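Local coordinates for protein ACDH-11, isoform b (Caenorhabditis elegans, PDB 4Y9J) that belongs to the acyl-CoA dehydrogenase family of flavoproteins and carries flavin-adenine dinucleotide in a four-chain assembly, at residues P32-R40 / H543-D554; V50-I61 / H127-S138. All blocks are in the same frame, centred on the assembly; numbering follows the deposited sequence.

In the fold
From the N terminus the chain enters helix 34-41, turns into helix 44-74 and, after strands 78-80 and 88-93 and helix 96-107, runs through helix 121-135 nearly parallel to it. Interaction 2 closes the shorter loop, with 65 residues between 50-61 and 127-138; interaction 1 closes a loop of 502 residues by bringing 543-554 back to 32-40. The first loop is nested inside the second. Their centres lie about 19 Å apart and they touch: Leu38 CD1 is 3.5 Å from Leu54 CD1. Helix 34-41 is thus shared, facing the N-terminal helical pair with Leu34 and Leu38 and the C-terminal helical region with Arg36 and Arg40.

Interaction 1: residues P32-R40 / H543-D554; sequences PILDRTLRR and HASDSSVANQSD
Arg36 and Val549 bring the two backbones closest, their CA atoms 6.2 Å apart, where the first turns of helix 34-41 run beside the connection between helix 524-545 and helix 552-563. Arg36 reaches Asp554 side-on: NE bonds to OD2 on its syn lone pair, and Arg36 NH2 meets Asp554 OD1 at 2.8 Å in a nearly straight bond of 172°. The second partner lies in the guanidinium plane, the first is tilted from it, and the carboxylate is turned 45° against that plane. A bend at chi3 (-58°) turns the end of the arginine into this grip, while the amide nitrogen Asn551 ND2 lies over one guanidinium face, 3.2 Å from Arg36 CZ. The carboxylate is also held within its own segment, because Asn551 and Asp554 form a capping box at the start of helix 552-563: Asp554 OD2 also accepts from Asn551 N, and Asn551 OD1 from Asp554 N.

One turn on, Arg40 makes a single-nitrogen salt bridge, NE to Asp546 OD2 at 3.1 Å, on the anti side of that oxygen. Its aliphatic part crosses Val549 at about a right angle, with Arg40 CG 3.6 Å from Val549 CG2, and Arg40 CD lies 3.6 Å from His543 CD2. The other carboxylate oxygen, Asp546 OD1, accepts from Ser548 N in an Asx turn, which ties the salt-bridge partner to the connection itself. His543 NE2, buried here, has no partner in the model.

Asp542 gives Arg40 a further salt bridge, and Asp589 of the second subunit does the same for Arg36. Helix 352-383 borders the contact through Arg366 and Leu370, while Leu34 and Leu38 of helix 34-41 pack on helix 121-135.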
# COMPACT_ATOMS: atom_id res chain seq x y z
N PRO B 32 40.09 -5.27 1.60
CA PRO B 32 41.30 -6.07 1.43
C PRO B 32 42.39 -5.46 0.57
O PRO B 32 43.54 -5.58 0.93
CB PRO B 32 40.75 -7.32 0.75
CG PRO B 32 39.40 -7.49 1.35
CD PRO B 32 38.88 -6.09 1.42
N ILE B 33 42.06 -4.84 -0.55
CA ILE B 33 43.09 -4.36 -1.46
C ILE B 33 43.07 -2.93 -1.94
O ILE B 33 44.03 -2.51 -2.55
CB ILE B 33 43.17 -5.15 -2.77
CG1 ILE B 33 41.89 -5.08 -3.55
CG2 ILE B 33 43.67 -6.58 -2.59
CD1 ILE B 33 42.17 -5.45 -4.99
N LEU B 34 42.00 -2.18 -1.69
CA LEU B 34 41.92 -0.79 -2.13
C LEU B 34 43.08 0.11 -1.72
O LEU B 34 43.63 0.82 -2.55
CB LEU B 34 40.61 -0.17 -1.60
CG LEU B 34 40.36 1.22 -2.13
CD1 LEU B 34 40.48 1.27 -3.64
CD2 LEU B 34 38.97 1.59 -1.63
N ASP B 35 43.39 0.15 -0.43
CA ASP B 35 44.45 1.01 0.04
C ASP B 35 45.81 0.56 -0.54
O ASP B 35 46.60 1.40 -0.97
CB ASP B 35 44.48 1.01 1.57
CG ASP B 35 45.60 1.93 2.16
OD1 ASP B 35 45.46 3.18 2.12
OD2 ASP B 35 46.59 1.38 2.70
N ARG B 36 46.12 -0.75 -0.52
CA ARG B 36 47.37 -1.26 -1.11
C ARG B 36 47.50 -0.86 -2.58
O ARG B 36 48.57 -0.50 -3.01
CB ARG B 36 47.53 -2.78 -0.94
CG ARG B 36 47.85 -3.22 0.48
CD ARG B 36 48.52 -4.58 0.58
NE ARG B 36 47.81 -5.73 0.00
CZ ARG B 36 46.72 -6.31 0.52
NH1 ARG B 36 46.16 -5.85 1.64
NH2 ARG B 36 46.18 -7.36 -0.09
N THR B 37 46.39 -0.88 -3.32
CA THR B 37 46.35 -0.57 -4.74
C THR B 37 46.59 0.90 -4.99
O THR B 37 47.36 1.25 -5.90
CB THR B 37 44.99 -0.95 -5.32
OG1 THR B 37 44.77 -2.33 -5.08
CG2 THR B 37 44.92 -0.66 -6.82
N LEU B 38 45.98 1.77 -4.18
CA LEU B 38 46.22 3.21 -4.28
C LEU B 38 47.68 3.60 -3.95
O LEU B 38 48.28 4.48 -4.59
CB LEU B 38 45.26 4.02 -3.36
CG LEU B 38 43.77 3.84 -3.63
CD1 LEU B 38 42.94 4.72 -2.67
CD2 LEU B 38 43.46 4.05 -5.11
N ARG B 39 48.23 2.98 -2.93
CA ARG B 39 49.66 3.14 -2.64
C ARG B 39 50.57 2.87 -3.84
O ARG B 39 51.56 3.53 -3.99
CB ARG B 39 50.09 2.19 -1.53
CG ARG B 39 49.74 2.61 -0.14
CD ARG B 39 50.18 1.54 0.85
NE ARG B 39 49.78 1.96 2.18
CZ ARG B 39 50.45 2.85 2.91
NH1 ARG B 39 51.58 3.40 2.46
NH2 ARG B 39 49.99 3.19 4.11
N ARG B 40 50.24 1.89 -4.67
CA ARG B 40 51.06 1.55 -5.83
C ARG B 40 50.86 2.48 -6.98
O ARG B 40 51.79 2.77 -7.69
CB ARG B 40 50.67 0.18 -6.37
CG ARG B 40 50.97 -0.91 -5.40
CD ARG B 40 50.71 -2.28 -6.03
NE ARG B 40 51.70 -2.48 -7.09
CZ ARG B 40 51.43 -2.61 -8.39
NH1 ARG B 40 50.15 -2.61 -8.85
NH2 ARG B 40 52.48 -2.76 -9.22
N HIS B 543 50.75 -6.75 -9.26
CA HIS B 543 50.45 -6.37 -7.89
C HIS B 543 51.15 -7.20 -6.82
O HIS B 543 51.72 -6.63 -5.88
CB HIS B 543 48.96 -6.45 -7.70
CG HIS B 543 48.48 -5.99 -6.36
ND1 HIS B 543 48.21 -6.87 -5.33
CD2 HIS B 543 48.15 -4.77 -5.91
CE1 HIS B 543 47.75 -6.19 -4.29
NE2 HIS B 543 47.73 -4.91 -4.62
N ALA B 544 51.13 -8.53 -6.96
CA ALA B 544 51.74 -9.43 -5.97
C ALA B 544 53.27 -9.36 -6.00
O ALA B 544 53.94 -9.72 -4.99
CB ALA B 544 51.30 -10.87 -6.20
N SER B 545 53.80 -8.99 -7.17
CA SER B 545 55.26 -8.94 -7.38
C SER B 545 55.87 -7.72 -6.69
O SER B 545 57.08 -7.68 -6.46
CB SER B 545 55.60 -8.93 -8.88
OG SER B 545 55.28 -10.16 -9.53
N ASP B 546 55.06 -6.71 -6.39
CA ASP B 546 55.54 -5.48 -5.79
C ASP B 546 55.78 -5.66 -4.30
O ASP B 546 54.90 -5.40 -3.48
CB ASP B 546 54.58 -4.33 -6.05
CG ASP B 546 55.04 -3.01 -5.43
OD1 ASP B 546 55.99 -2.99 -4.60
OD2 ASP B 546 54.45 -1.98 -5.80
N SER B 547 57.01 -6.05 -3.95
CA SER B 547 57.31 -6.44 -2.58
C SER B 547 57.18 -5.26 -1.65
O SER B 547 57.14 -5.44 -0.45
CB SER B 547 58.72 -6.99 -2.45
OG SER B 547 59.64 -5.92 -2.59
N SER B 548 57.11 -4.06 -2.18
CA SER B 548 56.94 -2.91 -1.32
C SER B 548 55.56 -2.86 -0.67
O SER B 548 55.43 -2.26 0.40
CB SER B 548 57.17 -1.63 -2.11
OG SER B 548 56.00 -1.37 -2.88
N VAL B 549 54.52 -3.47 -1.29
CA VAL B 549 53.18 -3.41 -0.71
C VAL B 549 52.52 -4.79 -0.61
O VAL B 549 51.70 -5.00 0.28
CB VAL B 549 52.21 -2.40 -1.42
CG1 VAL B 549 52.94 -1.14 -1.87
CG2 VAL B 549 51.51 -3.03 -2.60
N ALA B 550 52.89 -5.71 -1.47
CA ALA B 550 52.21 -7.01 -1.55
C ALA B 550 52.32 -7.74 -0.23
O ALA B 550 53.36 -7.64 0.43
CB ALA B 550 52.85 -7.84 -2.65
N ASN B 551 51.27 -8.46 0.19
CA ASN B 551 51.44 -9.46 1.26
C ASN B 551 51.26 -10.88 0.69
O ASN B 551 50.98 -11.04 -0.49
CB ASN B 551 50.47 -9.19 2.42
CG ASN B 551 49.03 -9.24 2.00
OD1 ASN B 551 48.66 -10.03 1.13
ND2 ASN B 551 48.21 -8.36 2.55
N GLN B 552 51.38 -11.88 1.54
CA GLN B 552 51.30 -13.29 1.12
C GLN B 552 49.96 -13.60 0.42
O GLN B 552 49.93 -14.32 -0.58
CB GLN B 552 51.54 -14.21 2.31
CG GLN B 552 51.65 -15.69 1.94
CD GLN B 552 52.77 -15.96 0.96
OE1 GLN B 552 53.73 -15.24 0.93
NE2 GLN B 552 52.63 -16.97 0.14
N SER B 553 48.88 -13.00 0.90
CA SER B 553 47.56 -13.23 0.28
C SER B 553 47.61 -12.75 -1.18
O SER B 553 46.98 -13.36 -2.05
CB SER B 553 46.45 -12.50 1.04
OG SER B 553 46.19 -11.15 0.55
N ASP B 554 48.39 -11.71 -1.48
CA ASP B 554 48.42 -11.19 -2.82
C ASP B 554 49.03 -12.21 -3.77
O ASP B 554 48.54 -12.37 -4.91
CB ASP B 554 49.21 -9.87 -2.89
CG ASP B 554 48.46 -8.68 -2.24
OD1 ASP B 554 47.22 -8.56 -2.36
OD2 ASP B 554 49.14 -7.81 -1.62

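Interaction 2: residues V50-I61 / H127-S138; sequences VAADLSKFGDRI and HQVAKLFLFSPS
Leu54 enters the hole formed by His127, Ala130, Lys131 and Leu134, a knobs-into-holes contact between two nearly parallel helices of the mainly helical N-terminal domain of this acyl-CoA dehydrogenase fold. The short axes run 14° apart in direction and approach to 10.3 Å. Leu54 CD1 touches Ala130 CB at 3.6 Å, while the other branch, CD2, rests on CA and CB of Lys131.

Beside this knob lies a polar cluster. With CG anti to the backbone N (chi1 -176°), Asp53 carries its carboxylate to two donors from the other helix, both bonding chiefly to OD2; a weak bond also runs from Lys131 NZ to Asp53 OD1. His127 NE2 donates to Asp53 OD2 at 3.0 Å and 159°; the oxygen lies in the ring plane, but the donor is tilted out of the carboxylate plane on the anti side. Lys131 NZ takes the syn lone pair of Asp53 OD2 at 2.9 Å, and Glu108 provides this ammonium with another salt bridge. Two donors on one oxygen would probably favour the ionised carboxylate, although Glu108 offsets part of the lysine charge. Val50 CG1 covers one face of the imidazole in a CH-pi contact.

Lys131 reaches the cluster with its chain extended beyond CG, crossing Phe57 at about a right angle. Its CE sits over one ring face, 3.9 Å from the centroid, and NZ makes a longer cation-pi contact with the same ring. Ile61 CD1 packs on the opposite face, so the phenyl is sandwiched between a lysine methylene and an isoleucine methyl. Phe57 CZ meets Phe135, whose side chain is about 9 Å from the bound UCC. Farther along, Ser138 OG, hydrogen-bonded to Glu66 and Arg329, lies 3.4 Å from Ile61 CG2.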
# COMPACT_ATOMS: atom_id res chain seq x y z
N VAL B 50 44.63 11.55 -0.83
CA VAL B 50 43.54 10.78 -1.34
C VAL B 50 43.05 9.80 -0.31
O VAL B 50 41.82 9.67 -0.11
CB VAL B 50 43.91 10.11 -2.66
CG1 VAL B 50 42.86 9.15 -3.12
CG2 VAL B 50 44.14 11.19 -3.70
N ALA B 51 43.96 9.15 0.39
CA ALA B 51 43.56 8.19 1.40
C ALA B 51 42.89 8.87 2.56
O ALA B 51 41.97 8.29 3.13
CB ALA B 51 44.74 7.38 1.92
N ALA B 52 43.33 10.05 2.95
CA ALA B 52 42.62 10.72 4.06
C ALA B 52 41.20 11.08 3.64
O ALA B 52 40.27 10.85 4.41
CB ALA B 52 43.35 11.93 4.57
N ASP B 53 41.00 11.54 2.42
CA ASP B 53 39.64 11.83 1.97
C ASP B 53 38.73 10.58 1.99
O ASP B 53 37.60 10.60 2.47
CB ASP B 53 39.62 12.43 0.59
CG ASP B 53 38.21 12.82 0.16
OD1 ASP B 53 37.57 13.71 0.78
OD2 ASP B 53 37.79 12.28 -0.82
N LEU B 54 39.25 9.48 1.49
CA LEU B 54 38.50 8.28 1.36
C LEU B 54 38.21 7.64 2.71
O LEU B 54 37.08 7.15 2.93
CB LEU B 54 39.20 7.29 0.44
CG LEU B 54 39.31 7.75 -1.01
CD1 LEU B 54 40.18 6.72 -1.71
CD2 LEU B 54 37.95 7.83 -1.70
N SER B 55 39.18 7.67 3.60
CA SER B 55 38.99 7.14 4.91
C SER B 55 37.89 7.91 5.69
O SER B 55 37.03 7.29 6.34
CB SER B 55 40.30 7.15 5.69
OG SER B 55 40.09 6.41 6.88
N LYS B 56 37.91 9.24 5.58
CA LYS B 56 36.90 10.10 6.19
C LYS B 56 35.56 9.81 5.57
O LYS B 56 34.57 9.59 6.30
CB LYS B 56 37.30 11.58 6.08
CG LYS B 56 36.22 12.57 6.55
CD LYS B 56 36.76 14.00 6.63
CE LYS B 56 35.62 14.98 6.85
NZ LYS B 56 35.93 16.28 6.23
N PHE B 57 35.51 9.69 4.24
CA PHE B 57 34.26 9.34 3.58
C PHE B 57 33.72 8.00 4.01
O PHE B 57 32.50 7.81 4.12
CB PHE B 57 34.45 9.42 2.06
CG PHE B 57 33.20 9.29 1.26
CD1 PHE B 57 32.09 10.14 1.49
CD2 PHE B 57 33.11 8.36 0.27
CE1 PHE B 57 30.97 10.02 0.73
CE2 PHE B 57 31.98 8.21 -0.50
CZ PHE B 57 30.88 9.03 -0.25
N GLY B 58 34.59 7.03 4.23
CA GLY B 58 34.19 5.75 4.77
C GLY B 58 33.46 5.82 6.08
O GLY B 58 32.54 5.02 6.29
N ASP B 59 33.84 6.73 6.97
CA ASP B 59 33.10 6.92 8.21
C ASP B 59 31.77 7.61 7.97
O ASP B 59 30.78 7.38 8.69
CB ASP B 59 33.86 7.71 9.22
CG ASP B 59 35.08 6.99 9.77
OD1 ASP B 59 35.17 5.73 9.81
OD2 ASP B 59 35.98 7.72 10.24
N ARG B 60 31.73 8.44 6.94
CA ARG B 60 30.46 9.03 6.55
C ARG B 60 29.51 8.00 5.99
O ARG B 60 28.28 8.10 6.15
CB ARG B 60 30.66 10.14 5.58
CG ARG B 60 29.43 11.01 5.44
CD ARG B 60 29.56 12.18 4.46
NE ARG B 60 28.44 13.10 4.69
CZ ARG B 60 28.34 14.35 4.25
NH1 ARG B 60 29.21 14.91 3.44
NH2 ARG B 60 27.28 15.03 4.59
N ILE B 61 30.05 7.00 5.27
CA ILE B 61 29.25 5.92 4.74
C ILE B 61 28.58 5.17 5.92
O ILE B 61 27.38 4.91 5.86
CB ILE B 61 30.07 4.92 3.90
CG1 ILE B 61 30.74 5.53 2.66
CG2 ILE B 61 29.27 3.70 3.51
CD1 ILE B 61 29.82 6.05 1.64
N HIS B 127 41.26 8.67 -7.74
CA HIS B 127 40.62 9.12 -6.53
C HIS B 127 39.08 8.96 -6.71
O HIS B 127 38.43 8.34 -5.90
CB HIS B 127 41.03 10.58 -6.29
CG HIS B 127 40.45 11.20 -5.06
ND1 HIS B 127 40.79 12.47 -4.67
CD2 HIS B 127 39.61 10.72 -4.12
CE1 HIS B 127 40.17 12.77 -3.55
NE2 HIS B 127 39.43 11.73 -3.21
N GLN B 128 38.57 9.46 -7.82
CA GLN B 128 37.16 9.47 -8.12
C GLN B 128 36.59 8.11 -8.18
O GLN B 128 35.52 7.83 -7.56
CB GLN B 128 36.87 10.22 -9.41
CG GLN B 128 35.39 10.41 -9.69
CD GLN B 128 35.03 10.61 -11.13
OE1 GLN B 128 35.81 10.33 -12.05
NE2 GLN B 128 33.80 11.06 -11.35
N VAL B 129 37.24 7.22 -8.92
CA VAL B 129 36.79 5.85 -8.98
C VAL B 129 36.75 5.12 -7.62
O VAL B 129 35.79 4.44 -7.31
CB VAL B 129 37.54 5.04 -10.10
CG1 VAL B 129 37.25 3.57 -10.00
CG2 VAL B 129 37.08 5.52 -11.46
N ALA B 130 37.76 5.33 -6.78
CA ALA B 130 37.78 4.76 -5.42
C ALA B 130 36.61 5.30 -4.56
O ALA B 130 35.95 4.57 -3.81
CB ALA B 130 39.14 5.12 -4.75
N LYS B 131 36.33 6.59 -4.72
CA LYS B 131 35.27 7.22 -3.95
C LYS B 131 33.90 6.68 -4.39
O LYS B 131 33.07 6.37 -3.55
CB LYS B 131 35.34 8.75 -4.02
CG LYS B 131 34.68 9.40 -2.83
CD LYS B 131 34.94 10.90 -2.78
CE LYS B 131 34.60 11.40 -1.39
NZ LYS B 131 35.00 12.81 -1.15
N LEU B 132 33.70 6.55 -5.69
CA LEU B 132 32.52 5.94 -6.25
C LEU B 132 32.35 4.50 -5.80
O LEU B 132 31.19 4.03 -5.57
CB LEU B 132 32.55 5.99 -7.78
CG LEU B 132 32.40 7.37 -8.39
CD1 LEU B 132 32.91 7.35 -9.83
CD2 LEU B 132 30.93 7.77 -8.37
N PHE B 133 33.46 3.80 -5.71
CA PHE B 133 33.45 2.43 -5.23
C PHE B 133 32.99 2.31 -3.75
O PHE B 133 32.27 1.36 -3.39
CB PHE B 133 34.79 1.78 -5.48
CG PHE B 133 34.96 0.39 -4.88
CD1 PHE B 133 34.35 -0.76 -5.43
CD2 PHE B 133 35.71 0.24 -3.70
CE1 PHE B 133 34.58 -2.01 -4.85
CE2 PHE B 133 35.94 -1.00 -3.14
CZ PHE B 133 35.40 -2.12 -3.71
N LEU B 134 33.41 3.24 -2.90
CA LEU B 134 32.92 3.28 -1.53
C LEU B 134 31.42 3.68 -1.48
O LEU B 134 30.63 3.10 -0.70
CB LEU B 134 33.74 4.24 -0.70
CG LEU B 134 35.23 3.93 -0.64
CD1 LEU B 134 35.86 5.02 0.22
CD2 LEU B 134 35.49 2.56 -0.06
N PHE B 135 31.01 4.60 -2.36
CA PHE B 135 29.64 5.15 -2.34
C PHE B 135 28.64 4.12 -2.83
O PHE B 135 27.57 3.94 -2.21
CB PHE B 135 29.59 6.44 -3.22
CG PHE B 135 28.26 7.13 -3.26
CD1 PHE B 135 27.63 7.53 -2.08
CD2 PHE B 135 27.62 7.36 -4.46
CE1 PHE B 135 26.44 8.20 -2.09
CE2 PHE B 135 26.38 8.01 -4.47
CZ PHE B 135 25.81 8.46 -3.30
N SER B 136 28.98 3.43 -3.92
CA SER B 136 27.97 2.71 -4.73
C SER B 136 27.03 1.74 -3.97
O SER B 136 25.81 1.83 -4.15
CB SER B 136 28.68 2.05 -5.91
OG SER B 136 27.71 1.72 -6.89
N PRO B 137 27.56 0.85 -3.10
CA PRO B 137 26.65 -0.05 -2.43
C PRO B 137 25.86 0.58 -1.29
O PRO B 137 24.91 -0.04 -0.81
CB PRO B 137 27.58 -1.15 -1.88
CG PRO B 137 28.94 -0.53 -1.81
CD PRO B 137 28.96 0.48 -2.89
N SER B 138 26.18 1.79 -0.89
CA SER B 138 25.31 2.52 0.01
C SER B 138 24.49 3.65 -0.56
O SER B 138 23.83 4.38 0.20
CB SER B 138 26.18 3.14 1.09
OG SER B 138 26.77 2.11 1.84